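Local coordinates for Tb427.07.360- putative uncharacterized metacyclic invariant surface protein from Trypanosoma brucei (Trypanosoma brucei, PDB 5VTL), which is of unknown function but, as an invariant surface protein of the metacyclic stage, probably forms an elongated helical part of the trypanosome coat, at residues V139-L144 with A172-L177; V26-A31 with D89-A94; K146-G151 with K161-G166; A95-L100 with A168-E173. All coordinates share one frame; numbering follows the deposited sequence.

Contact 1. Residues V139-L144 with A172-L177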
loop_
_atom_site.group_PDB
_atom_site.type_symbol
_atom_site.label_atom_id
_atom_site.label_comp_id
_atom_site.label_asym_id
_atom_site.label_seq_id
_atom_site.Cartn_x
_atom_site.Cartn_y
_atom_site.Cartn_z
ATOM N N VAL A 139 6.497 -8.435 -3.469
ATOM C CA VAL A 139 7.290 -7.261 -3.809
ATOM C C VAL A 139 6.748 -5.992 -3.124
ATOM O O VAL A 139 5.547 -5.847 -2.914
ATOM C CB VAL A 139 7.352 -7.078 -5.356
ATOM C CG1 VAL A 139 5.989 -6.776 -5.925
ATOM C CG2 VAL A 139 8.356 -6.002 -5.755
ATOM N N ASN A 140 7.655 -5.097 -2.752
ATOM C CA ASN A 140 7.294 -3.817 -2.170
ATOM C C ASN A 140 8.497 -2.911 -2.347
ATOM O O ASN A 140 9.471 -3.314 -2.975
ATOM C CB ASN A 140 6.867 -3.966 -0.699
ATOM C CG ASN A 140 7.915 -4.651 0.170
ATOM O OD1 ASN A 140 9.118 -4.613 -0.114
ATOM N ND2 ASN A 140 7.464 -5.270 1.239
ATOM N N SER A 141 8.463 -1.707 -1.792
ATOM C CA SER A 141 9.577 -0.800 -2.009
ATOM C C SER A 141 10.858 -1.361 -1.425
ATOM O O SER A 141 11.935 -1.133 -1.982
ATOM C CB SER A 141 9.317 0.585 -1.417
ATOM O OG SER A 141 8.196 1.216 -1.976
ATOM N N TRP A 142 10.751 -2.099 -0.317
ATOM C CA TRP A 142 11.953 -2.644 0.343
ATOM C C TRP A 142 12.636 -3.647 -0.597
ATOM O O TRP A 142 13.846 -3.595 -0.806
ATOM C CB TRP A 142 11.624 -3.271 1.718
ATOM C CG TRP A 142 12.830 -3.862 2.417
ATOM C CD1 TRP A 142 13.700 -3.217 3.275
ATOM C CD2 TRP A 142 13.306 -5.216 2.318
ATOM N NE1 TRP A 142 14.666 -4.090 3.708
ATOM C CE2 TRP A 142 14.451 -5.318 3.137
ATOM C CE3 TRP A 142 12.875 -6.351 1.618
ATOM C CZ2 TRP A 142 15.167 -6.494 3.260
ATOM C CZ3 TRP A 142 13.587 -7.509 1.749
ATOM C CH2 TRP A 142 14.727 -7.570 2.568
ATOM N N VAL A 143 11.853 -4.548 -1.194
ATOM C CA VAL A 143 12.389 -5.496 -2.164
ATOM C C VAL A 143 13.028 -4.788 -3.369
ATOM O O VAL A 143 14.074 -5.200 -3.845
ATOM C CB VAL A 143 11.283 -6.461 -2.666
ATOM C CG1 VAL A 143 11.793 -7.366 -3.810
ATOM C CG2 VAL A 143 10.746 -7.302 -1.501
ATOM N N LEU A 144 12.402 -3.731 -3.875
ATOM C CA LEU A 144 12.994 -3.015 -5.008
ATOM C C LEU A 144 14.313 -2.348 -4.615
ATOM O O LEU A 144 15.242 -2.287 -5.412
ATOM C CB LEU A 144 12.033 -1.964 -5.581
ATOM C CG LEU A 144 10.721 -2.472 -6.188
ATOM C CD1 LEU A 144 9.874 -1.293 -6.591
ATOM C CD2 LEU A 144 10.956 -3.367 -7.365
ATOM N N ALA A 172 10.159 5.712 -6.986
ATOM C CA ALA A 172 9.428 6.881 -6.516
ATOM C C ALA A 172 7.923 6.645 -6.618
ATOM O O ALA A 172 7.190 6.969 -5.693
ATOM C CB ALA A 172 9.836 8.115 -7.297
ATOM N N GLU A 173 7.457 6.050 -7.710
ATOM C CA GLU A 173 6.031 5.790 -7.867
ATOM C C GLU A 173 5.554 4.762 -6.851
ATOM O O GLU A 173 4.459 4.886 -6.293
ATOM C CB GLU A 173 5.705 5.259 -9.262
ATOM C CG GLU A 173 5.758 6.271 -10.383
ATOM C CD GLU A 173 4.694 7.341 -10.281
ATOM O OE1 GLU A 173 3.485 7.024 -10.259
ATOM O OE2 GLU A 173 5.087 8.513 -10.239
ATOM N N TYR A 174 6.366 3.734 -6.610
ATOM C CA TYR A 174 5.960 2.706 -5.677
ATOM C C TYR A 174 5.960 3.303 -4.271
ATOM O O TYR A 174 5.072 3.016 -3.465
ATOM C CB TYR A 174 6.835 1.435 -5.783
ATOM C CG TYR A 174 5.977 0.203 -5.539
ATOM C CD1 TYR A 174 5.770 -0.274 -4.252
ATOM C CD2 TYR A 174 5.336 -0.440 -6.580
ATOM C CE1 TYR A 174 4.978 -1.369 -4.018
ATOM C CE2 TYR A 174 4.534 -1.537 -6.362
ATOM C CZ TYR A 174 4.354 -1.998 -5.079
ATOM O OH TYR A 174 3.540 -3.064 -4.839
ATOM N N ASP A 175 6.911 4.176 -3.981
ATOM C CA ASP A 175 6.898 4.861 -2.699
ATOM C C ASP A 175 5.600 5.670 -2.527
ATOM O O ASP A 175 5.006 5.699 -1.446
ATOM C CB ASP A 175 8.088 5.804 -2.551
ATOM C CG ASP A 175 9.368 5.112 -2.117
ATOM O OD1 ASP A 175 9.346 3.970 -1.586
ATOM O OD2 ASP A 175 10.421 5.741 -2.322
ATOM N N GLN A 176 5.177 6.358 -3.583
ATOM C CA GLN A 176 3.964 7.171 -3.520
ATOM C C GLN A 176 2.752 6.293 -3.293
ATOM O O GLN A 176 1.842 6.640 -2.544
ATOM C CB GLN A 176 3.795 7.971 -4.803
ATOM C CG GLN A 176 4.755 9.090 -4.910
ATOM C CD GLN A 176 4.159 10.378 -4.424
ATOM O OE1 GLN A 176 3.374 10.391 -3.474
ATOM N NE2 GLN A 176 4.513 11.481 -5.075
ATOM N N LEU A 177 2.764 5.135 -3.939
ATOM C CA LEU A 177 1.704 4.155 -3.773
ATOM C C LEU A 177 1.620 3.695 -2.319
ATOM O O LEU A 177 0.553 3.701 -1.727
ATOM C CB LEU A 177 1.943 2.963 -4.716
ATOM C CG LEU A 177 0.975 1.777 -4.598
ATOM C CD1 LEU A 177 -0.479 2.215 -4.688
ATOM C CD2 LEU A 177 1.293 0.743 -5.693
HETATM O O HOH W 1 3.479 -4.160 -2.281
#
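Tyr174 reaches from helix 157-209 toward the start of helix 141-154, and each step of its side chain meets something different. Its CB faces CD1 of Leu144 at 4.2 Å, the two side chains crossing at about a right angle. Next, CD1 of the ring has Ser141 OG, held anti to the serine carbonyl carbon (chi1 -61°), at its edge, near the ring plane and 3.6 Å off, while CE1 lies 3.8 Å from Asn140 CA, which approaches obliquely. At the tip, Tyr174 OH stands too far from Val139 O for a direct bond, and a water in the plane of the ring joins them, 2.8 Å from Tyr174 OH and donating to Val139 O. Leu177 CD2 covers one ring face, toward its rim, and Ile20 and Leu27 of helix 4-58 also pack on the tyrosine. Beside the ring, Asp175 OD1 comes within 3.0 Å of Ser141 OG. Glu178 accepts from Ser141 N. Asn140 fixes the start of the helix: its OD1 takes the N-H of Val143 at 2.9 Å, nearly straight (167°). With Asn140 as N-cap, this is a capped helix start laid against the side of a long helix in an extended helical bundle.

Contact 2. Residues V26-A31 with D89-A94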
loop_
_atom_site.group_PDB
_atom_site.type_symbol
_atom_site.label_atom_id
_atom_site.label_comp_id
_atom_site.label_asym_id
_atom_site.label_seq_id
_atom_site.Cartn_x
_atom_site.Cartn_y
_atom_site.Cartn_z
ATOM N N VAL A 26 -3.190 -6.040 -4.578
ATOM C CA VAL A 26 -3.428 -6.242 -3.162
ATOM C C VAL A 26 -3.543 -4.891 -2.457
ATOM O O VAL A 26 -4.371 -4.717 -1.565
ATOM C CB VAL A 26 -2.314 -7.097 -2.531
ATOM C CG1 VAL A 26 -2.471 -7.188 -0.992
ATOM C CG2 VAL A 26 -2.322 -8.489 -3.163
ATOM N N LEU A 27 -2.715 -3.943 -2.859
ATOM C CA LEU A 27 -2.718 -2.629 -2.227
ATOM C C LEU A 27 -3.989 -1.869 -2.531
ATOM O O LEU A 27 -4.558 -1.216 -1.659
ATOM C CB LEU A 27 -1.517 -1.822 -2.695
ATOM C CG LEU A 27 -0.152 -2.312 -2.231
ATOM C CD1 LEU A 27 0.963 -1.368 -2.679
ATOM C CD2 LEU A 27 -0.105 -2.464 -0.715
ATOM N N LYS A 28 -4.432 -1.949 -3.779
ATOM C CA LYS A 28 -5.677 -1.291 -4.179
ATOM C C LYS A 28 -6.846 -1.842 -3.362
ATOM O O LYS A 28 -7.721 -1.092 -2.897
ATOM C CB LYS A 28 -5.940 -1.506 -5.663
ATOM C CG LYS A 28 -5.022 -0.741 -6.607
ATOM C CD LYS A 28 -5.452 -0.953 -8.064
ATOM C CE LYS A 28 -6.873 -0.467 -8.291
ATOM N NZ LYS A 28 -7.118 -0.048 -9.704
ATOM N N ALA A 29 -6.866 -3.155 -3.175
ATOM C CA ALA A 29 -7.934 -3.777 -2.402
ATOM C C ALA A 29 -7.887 -3.369 -0.929
ATOM O O ALA A 29 -8.940 -3.175 -0.333
ATOM C CB ALA A 29 -7.886 -5.275 -2.530
ATOM N N LEU A 30 -6.688 -3.267 -0.350
ATOM C CA LEU A 30 -6.523 -2.826 1.035
ATOM C C LEU A 30 -7.115 -1.435 1.173
ATOM O O LEU A 30 -7.892 -1.174 2.072
ATOM C CB LEU A 30 -5.039 -2.772 1.437
ATOM C CG LEU A 30 -4.355 -4.077 1.840
ATOM C CD1 LEU A 30 -2.850 -3.883 2.040
ATOM C CD2 LEU A 30 -4.978 -4.624 3.106
ATOM N N ALA A 31 -6.746 -0.542 0.266
ATOM C CA ALA A 31 -7.220 0.835 0.339
ATOM C C ALA A 31 -8.721 0.935 0.164
ATOM O O ALA A 31 -9.359 1.715 0.846
ATOM C CB ALA A 31 -6.506 1.700 -0.684
ATOM N N ASP A 89 -5.662 8.579 -4.903
ATOM C CA ASP A 89 -4.208 8.565 -5.069
ATOM C C ASP A 89 -3.656 7.153 -5.341
ATOM O O ASP A 89 -2.842 6.963 -6.251
ATOM C CB ASP A 89 -3.510 9.144 -3.840
ATOM C CG ASP A 89 -3.804 10.631 -3.641
ATOM O OD1 ASP A 89 -4.378 11.262 -4.563
ATOM O OD2 ASP A 89 -3.441 11.157 -2.563
ATOM N N VAL A 90 -4.081 6.176 -4.549
ATOM C CA VAL A 90 -3.651 4.784 -4.720
ATOM C C VAL A 90 -3.930 4.318 -6.147
ATOM O O VAL A 90 -3.111 3.641 -6.790
ATOM C CB VAL A 90 -4.376 3.857 -3.707
ATOM C CG1 VAL A 90 -4.189 2.385 -4.041
ATOM C CG2 VAL A 90 -3.878 4.125 -2.279
ATOM N N GLU A 91 -5.098 4.681 -6.643
ATOM C CA GLU A 91 -5.535 4.189 -7.932
ATOM C C GLU A 91 -4.635 4.739 -9.041
ATOM O O GLU A 91 -4.328 4.057 -10.018
ATOM C CB GLU A 91 -6.985 4.596 -8.147
ATOM C CG GLU A 91 -7.966 3.627 -7.489
ATOM C CD GLU A 91 -9.382 4.160 -7.433
ATOM O OE1 GLU A 91 -9.577 5.338 -7.801
ATOM O OE2 GLU A 91 -10.296 3.401 -7.012
ATOM N N GLN A 92 -4.207 5.979 -8.870
ATOM C CA GLN A 92 -3.334 6.635 -9.827
ATOM C C GLN A 92 -1.979 5.968 -9.769
ATOM O O GLN A 92 -1.468 5.523 -10.784
ATOM C CB GLN A 92 -3.255 8.112 -9.478
ATOM C CG GLN A 92 -2.097 8.907 -10.009
ATOM C CD GLN A 92 -2.013 10.264 -9.312
ATOM O OE1 GLN A 92 -2.948 10.669 -8.604
ATOM N NE2 GLN A 92 -0.892 10.959 -9.491
ATOM N N TYR A 93 -1.409 5.846 -8.574
ATOM C CA TYR A 93 -0.088 5.248 -8.468
ATOM C C TYR A 93 -0.078 3.770 -8.818
ATOM O O TYR A 93 0.921 3.270 -9.340
ATOM C CB TYR A 93 0.488 5.490 -7.067
ATOM C CG TYR A 93 0.642 6.959 -6.781
ATOM C CD1 TYR A 93 1.344 7.801 -7.659
ATOM C CD2 TYR A 93 0.070 7.518 -5.663
ATOM C CE1 TYR A 93 1.475 9.166 -7.393
ATOM C CE2 TYR A 93 0.195 8.880 -5.387
ATOM C CZ TYR A 93 0.890 9.697 -6.258
ATOM O OH TYR A 93 0.997 11.045 -5.969
ATOM N N ALA A 94 -1.160 3.063 -8.505
ATOM C CA ALA A 94 -1.280 1.654 -8.866
ATOM C C ALA A 94 -1.425 1.448 -10.372
ATOM O O ALA A 94 -1.122 0.355 -10.871
ATOM C CB ALA A 94 -2.445 0.996 -8.131
HETATM O O HOH W 2 -5.339 1.694 -10.641
#
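Lys28 of helix 4-58 lays the aliphatic part of its side chain against Ala94 and Val90 of helix 63-102. The tightest touch is Lys28 CG on Ala94 CB, at 3.5 Å closer than usual van der Waals contact, with CD following at 3.6 Å from the same Ala94 CB. Val90 sits next to it: CG1 fits between Lys28 and Ala31, 4.0 Å from Lys28 CA and 4.1 Å from Ala31 CB. With CG1 anti to the backbone N (chi1 168°), CG2 falls beside that N and meets Ala31 CB at 3.9 Å. The two segments run antiparallel at 173°, their axes 9.8 Å apart, as neighbouring helices of the extended helical bundle that gives this protein its shape; the methyls of Ala31 and Ala94 each face the partner helix. Farther out, the Lys28 chain bends at chi3 (60°) and turns its ammonium toward a water 2.7 Å from NZ, which in turn donates to Glu91 O. The lysine thus reaches the backbone of the partner helix through this one water, while its NZ remains 5.4 Å from Glu91 OE2. On the inner side, helix 157-209 supplies the second shell: Ala180 packs on Val90 and Leu177 on Leu27, and Arg183 forms a salt bridge with Asp89.

Contact 3. Residues K146-G151 with K161-G166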
loop_
_atom_site.group_PDB
_atom_site.type_symbol
_atom_site.label_atom_id
_atom_site.label_comp_id
_atom_site.label_asym_id
_atom_site.label_seq_id
_atom_site.Cartn_x
_atom_site.Cartn_y
_atom_site.Cartn_z
ATOM N N LYS A 146 16.416 -3.503 -2.234
ATOM C CA LYS A 146 17.403 -4.580 -2.154
ATOM C C LYS A 146 17.861 -5.042 -3.533
ATOM O O LYS A 146 19.016 -5.391 -3.727
ATOM C CB LYS A 146 16.821 -5.767 -1.382
ATOM C CG LYS A 146 16.553 -5.475 0.076
ATOM C CD LYS A 146 17.864 -5.170 0.827
ATOM C CE LYS A 146 17.772 -3.964 1.713
ATOM N NZ LYS A 146 18.990 -3.892 2.589
ATOM N N ALA A 147 16.942 -5.054 -4.486
ATOM C CA ALA A 147 17.258 -5.458 -5.853
ATOM C C ALA A 147 18.326 -4.554 -6.475
ATOM O O ALA A 147 19.313 -5.021 -7.063
ATOM C CB ALA A 147 15.996 -5.464 -6.683
ATOM N N VAL A 148 18.139 -3.248 -6.323
ATOM C CA VAL A 148 19.102 -2.296 -6.849
ATOM C C VAL A 148 20.416 -2.481 -6.097
ATOM O O VAL A 148 21.498 -2.501 -6.690
ATOM C CB VAL A 148 18.558 -0.863 -6.706
ATOM C CG1 VAL A 148 19.651 0.162 -6.983
ATOM C CG2 VAL A 148 17.340 -0.667 -7.644
ATOM N N GLU A 149 20.323 -2.632 -4.780
ATOM C CA GLU A 149 21.533 -2.801 -3.967
ATOM C C GLU A 149 22.346 -4.007 -4.411
ATOM O O GLU A 149 23.571 -3.929 -4.499
ATOM C CB GLU A 149 21.195 -2.898 -2.484
ATOM C CG GLU A 149 20.827 -1.566 -1.890
ATOM C CD GLU A 149 20.326 -1.665 -0.476
ATOM O OE1 GLU A 149 20.210 -2.795 0.061
ATOM O OE2 GLU A 149 20.042 -0.601 0.090
ATOM N N PHE A 150 21.677 -5.118 -4.705
ATOM C CA PHE A 150 22.398 -6.336 -5.063
ATOM C C PHE A 150 23.027 -6.158 -6.420
ATOM O O PHE A 150 24.155 -6.601 -6.663
ATOM C CB PHE A 150 21.460 -7.553 -5.078
ATOM C CG PHE A 150 21.157 -8.133 -3.723
ATOM C CD1 PHE A 150 22.167 -8.416 -2.803
ATOM C CD2 PHE A 150 19.855 -8.414 -3.374
ATOM C CE1 PHE A 150 21.871 -8.978 -1.579
ATOM C CE2 PHE A 150 19.557 -8.982 -2.139
ATOM C CZ PHE A 150 20.555 -9.262 -1.246
ATOM N N GLY A 151 22.297 -5.505 -7.335
ATOM C CA GLY A 151 22.847 -5.254 -8.645
ATOM C C GLY A 151 24.120 -4.428 -8.533
ATOM O O GLY A 151 25.115 -4.688 -9.189
ATOM N N LYS A 161 25.138 2.145 -12.270
ATOM C CA LYS A 161 24.655 3.489 -12.584
ATOM C C LYS A 161 23.389 3.438 -13.401
ATOM O O LYS A 161 22.427 4.156 -13.128
ATOM C CB LYS A 161 25.706 4.270 -13.347
ATOM C CG LYS A 161 25.270 5.634 -13.793
ATOM C CD LYS A 161 26.486 6.351 -14.403
ATOM C CE LYS A 161 26.115 7.677 -15.003
ATOM N NZ LYS A 161 27.346 8.373 -15.475
ATOM N N ILE A 162 23.384 2.568 -14.398
ATOM C CA ILE A 162 22.225 2.435 -15.271
ATOM C C ILE A 162 21.047 1.906 -14.468
ATOM O O ILE A 162 19.910 2.336 -14.640
ATOM C CB ILE A 162 22.520 1.499 -16.438
ATOM C CG1 ILE A 162 23.496 2.160 -17.409
ATOM C CG2 ILE A 162 21.233 1.139 -17.168
ATOM C CD1 ILE A 162 24.044 1.231 -18.434
ATOM N N LEU A 163 21.333 0.980 -13.565
ATOM C CA LEU A 163 20.298 0.365 -12.766
ATOM C C LEU A 163 19.708 1.382 -11.794
ATOM O O LEU A 163 18.490 1.483 -11.651
ATOM C CB LEU A 163 20.907 -0.793 -12.007
ATOM C CG LEU A 163 20.009 -1.566 -11.083
ATOM C CD1 LEU A 163 18.906 -2.209 -11.898
ATOM C CD2 LEU A 163 20.891 -2.594 -10.414
ATOM N N THR A 164 20.578 2.160 -11.157
ATOM C CA THR A 164 20.142 3.136 -10.157
ATOM C C THR A 164 19.356 4.275 -10.812
ATOM O O THR A 164 18.203 4.528 -10.448
ATOM C CB THR A 164 21.346 3.704 -9.391
ATOM O OG1 THR A 164 22.026 2.625 -8.744
ATOM C CG2 THR A 164 20.911 4.735 -8.357
ATOM N N ASP A 165 19.972 4.937 -11.787
ATOM C CA ASP A 165 19.328 6.039 -12.511
ATOM C C ASP A 165 17.993 5.560 -13.082
ATOM O O ASP A 165 16.975 6.239 -12.987
ATOM C CB ASP A 165 20.198 6.532 -13.679
ATOM C CG ASP A 165 21.467 7.265 -13.246
ATOM O OD1 ASP A 165 21.673 7.548 -12.047
ATOM O OD2 ASP A 165 22.271 7.564 -14.155
ATOM N N GLY A 166 18.014 4.372 -13.665
ATOM C CA GLY A 166 16.873 3.835 -14.375
ATOM C C GLY A 166 15.718 3.374 -13.498
ATOM O O GLY A 166 14.570 3.365 -13.944
#
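Val148 and Gly151 of helix 141-154 face Leu163 and Thr164 of helix 157-209 across an antiparallel helical hairpin; the two segments cross at -161° with their axes 9.5 Å apart. The disulfide Cys152-Cys160, one residue beyond Gly151 and one before Lys161, ties the two helices together near the turn. Along 146-151, Ala147 packs against Leu12 and Phe13 of helix 4-58, and its carbonyl O comes within 4.4 Å of Leu163 CD2. Val148 spreads its methyls over two partners: CG1 touches Thr164 OG1 at 3.8 Å, the side chains crossing at about a right angle, and CG2 stands 4.4 Å from Leu163 CG. That threonine hydroxyl is engaged by its own helix, hydrogen-bonded to Cys160 O. Met167, farther along helix 157-209, also packs on Val148. At Gly151 the surface of the first helix is bare backbone, and Leu163 lies directly on it. The leucine, its CG anti to the backbone N (chi1 179°), also has Phe13 of helix 4-58 against it. It sends CD2 onto this backbone, 3.8 Å from Val148 O and 3.7 Å from Gly151 CA.

Contact 4. Residues A95-L100 with A168-E173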
loop_
_atom_site.group_PDB
_atom_site.type_symbol
_atom_site.label_atom_id
_atom_site.label_comp_id
_atom_site.label_asym_id
_atom_site.label_seq_id
_atom_site.Cartn_x
_atom_site.Cartn_y
_atom_site.Cartn_z
ATOM N N ALA A 95 -1.902 2.466 -11.093
ATOM C CA ALA A 95 -1.920 2.382 -12.555
ATOM C C ALA A 95 -0.558 2.719 -13.160
ATOM O O ALA A 95 -0.159 2.137 -14.159
ATOM C CB ALA A 95 -2.971 3.291 -13.133
ATOM N N ASN A 96 0.147 3.662 -12.542
ATOM C CA ASN A 96 1.447 4.113 -13.029
ATOM C C ASN A 96 2.564 3.093 -12.870
ATOM O O ASN A 96 3.281 2.778 -13.821
ATOM C CB ASN A 96 1.861 5.388 -12.297
ATOM C CG ASN A 96 0.984 6.572 -12.642
ATOM O OD1 ASN A 96 0.059 6.449 -13.458
ATOM N ND2 ASN A 96 1.246 7.733 -12.002
ATOM N N ALA A 97 2.737 2.586 -11.654
ATOM C CA ALA A 97 3.878 1.710 -11.376
ATOM C C ALA A 97 3.984 0.471 -12.285
ATOM O O ALA A 97 5.080 0.175 -12.776
ATOM C CB ALA A 97 3.919 1.315 -9.890
ATOM N N PRO A 98 2.876 -0.260 -12.522
ATOM C CA PRO A 98 3.043 -1.422 -13.408
ATOM C C PRO A 98 3.496 -1.074 -14.819
ATOM O O PRO A 98 4.159 -1.914 -15.444
ATOM C CB PRO A 98 1.651 -2.051 -13.444
ATOM C CG PRO A 98 1.044 -1.649 -12.115
ATOM C CD PRO A 98 1.530 -0.246 -11.906
ATOM N N LEU A 99 3.167 0.114 -15.321
ATOM C CA LEU A 99 3.603 0.477 -16.677
ATOM C C LEU A 99 5.129 0.557 -16.728
ATOM O O LEU A 99 5.766 0.057 -17.661
ATOM C CB LEU A 99 2.983 1.817 -17.147
ATOM C CG LEU A 99 3.280 2.108 -18.630
ATOM C CD1 LEU A 99 2.574 1.090 -19.556
ATOM C CD2 LEU A 99 2.910 3.519 -19.023
ATOM N N LEU A 100 5.697 1.186 -15.706
ATOM C CA LEU A 100 7.134 1.352 -15.578
ATOM C C LEU A 100 7.844 0.026 -15.348
ATOM O O LEU A 100 8.897 -0.230 -15.938
ATOM C CB LEU A 100 7.464 2.324 -14.447
ATOM C CG LEU A 100 6.870 3.750 -14.588
ATOM C CD1 LEU A 100 7.266 4.663 -13.438
ATOM C CD2 LEU A 100 7.306 4.367 -15.892
ATOM N N ALA A 168 14.853 4.831 -10.582
ATOM C CA ALA A 168 14.473 5.896 -9.661
ATOM C C ALA A 168 12.982 6.253 -9.787
ATOM O O ALA A 168 12.304 6.465 -8.788
ATOM C CB ALA A 168 15.331 7.113 -9.901
ATOM N N ASP A 169 12.486 6.298 -11.020
ATOM C CA ASP A 169 11.098 6.701 -11.283
ATOM C C ASP A 169 10.137 5.660 -10.715
ATOM O O ASP A 169 9.223 5.997 -9.969
ATOM C CB ASP A 169 10.873 6.856 -12.779
ATOM C CG ASP A 169 11.293 8.226 -13.306
ATOM O OD1 ASP A 169 12.000 8.968 -12.586
ATOM O OD2 ASP A 169 10.921 8.558 -14.458
ATOM N N LEU A 170 10.356 4.394 -11.065
ATOM C CA LEU A 170 9.530 3.306 -10.540
ATOM C C LEU A 170 9.518 3.302 -9.021
ATOM O O LEU A 170 8.454 3.160 -8.383
ATOM C CB LEU A 170 10.046 1.963 -11.030
ATOM C CG LEU A 170 9.426 0.728 -10.392
ATOM C CD1 LEU A 170 7.901 0.746 -10.489
ATOM C CD2 LEU A 170 9.995 -0.506 -11.093
ATOM N N ARG A 171 10.703 3.444 -8.442
ATOM C CA ARG A 171 10.821 3.387 -6.992
ATOM C C ARG A 171 10.129 4.558 -6.325
ATOM O O ARG A 171 9.524 4.400 -5.262
ATOM C CB ARG A 171 12.286 3.271 -6.599
ATOM C CG ARG A 171 12.822 1.896 -7.010
ATOM C CD ARG A 171 14.224 1.661 -6.534
ATOM N NE ARG A 171 14.304 1.901 -5.105
ATOM C CZ ARG A 171 15.380 2.347 -4.467
ATOM N NH1 ARG A 171 16.495 2.618 -5.133
ATOM N NH2 ARG A 171 15.328 2.531 -3.153
ATOM N N ALA A 172 10.159 5.712 -6.986
ATOM C CA ALA A 172 9.428 6.881 -6.516
ATOM C C ALA A 172 7.923 6.645 -6.618
ATOM O O ALA A 172 7.190 6.969 -5.693
ATOM C CB ALA A 172 9.836 8.115 -7.297
ATOM N N GLU A 173 7.457 6.050 -7.710
ATOM C CA GLU A 173 6.031 5.790 -7.867
ATOM C C GLU A 173 5.554 4.762 -6.851
ATOM O O GLU A 173 4.459 4.886 -6.293
ATOM C CB GLU A 173 5.705 5.259 -9.262
ATOM C CG GLU A 173 5.758 6.271 -10.383
ATOM C CD GLU A 173 4.694 7.341 -10.281
ATOM O OE1 GLU A 173 3.485 7.024 -10.259
ATOM O OE2 GLU A 173 5.087 8.513 -10.239
#
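Ala97 and Glu173 bring the two backbones to a CA separation of 5.8 Å, and Leu100 with Leu170 nearly matches it at 5.9 Å. The helical segments run antiparallel, crossing at -154° with axes 9.1 Å apart. Both are kinked: Pro98 has no N-H to give to the preceding turn, and on the other side the nitrogens of Asp169 and Leu170 lack their bonds to the turn before. Between the backbones, Leu170 CD1 rests 3.7 Å from Ala97 O and also touches the methyl of Ala97. Leu100 reaches across with CD1, which lies over the backbone at Leu170 N and meets Glu173 CG at 3.8 Å; the leucine and glutamate side chains cross at about a right angle. Glu173 bends at chi2 (-66°), which brings its carboxylate round to Asn96. There ND2 of Asn96 donates to Glu173 OE1 at 2.9 Å. The acceptor lies in the plane of the asparagine amide, but the donor meets the oxygen from above the carboxylate plane, the two planes being turned 43° apart. Tyr93 also packs on Glu173. Leu17 of helix 4-58 touches Leu170. The arrangement is that of a helical bundle in which Ala97 and Leu170 lie buried between antiparallel helices, with Leu100 and an asparagine-glutamate pair toward the margin.

In the fold
Contacts 1, 3 and 4 all draw on helix 157-209, while contact 2 joins helices 4-58 and 63-102 alongside it. Contacts 1 and 4 share Ala172 and Glu173, with centres 8 Å apart, and the ring of Tyr174 meets Ala97 CB, so Tyr174 belongs to the packing of both, touching helices 141-154 and 63-102. Contact 2 lies about 12 Å from contact 1 between centres and touches it through Leu177 CD1 on Val90 O and Tyr93 on Glu173. Contact 3 lies toward the disulfide-tied end, about 25 Å from contact 2 between centres, and meets contact 4 where Val148 packs on Arg171. Together they trace the bundle lengthwise.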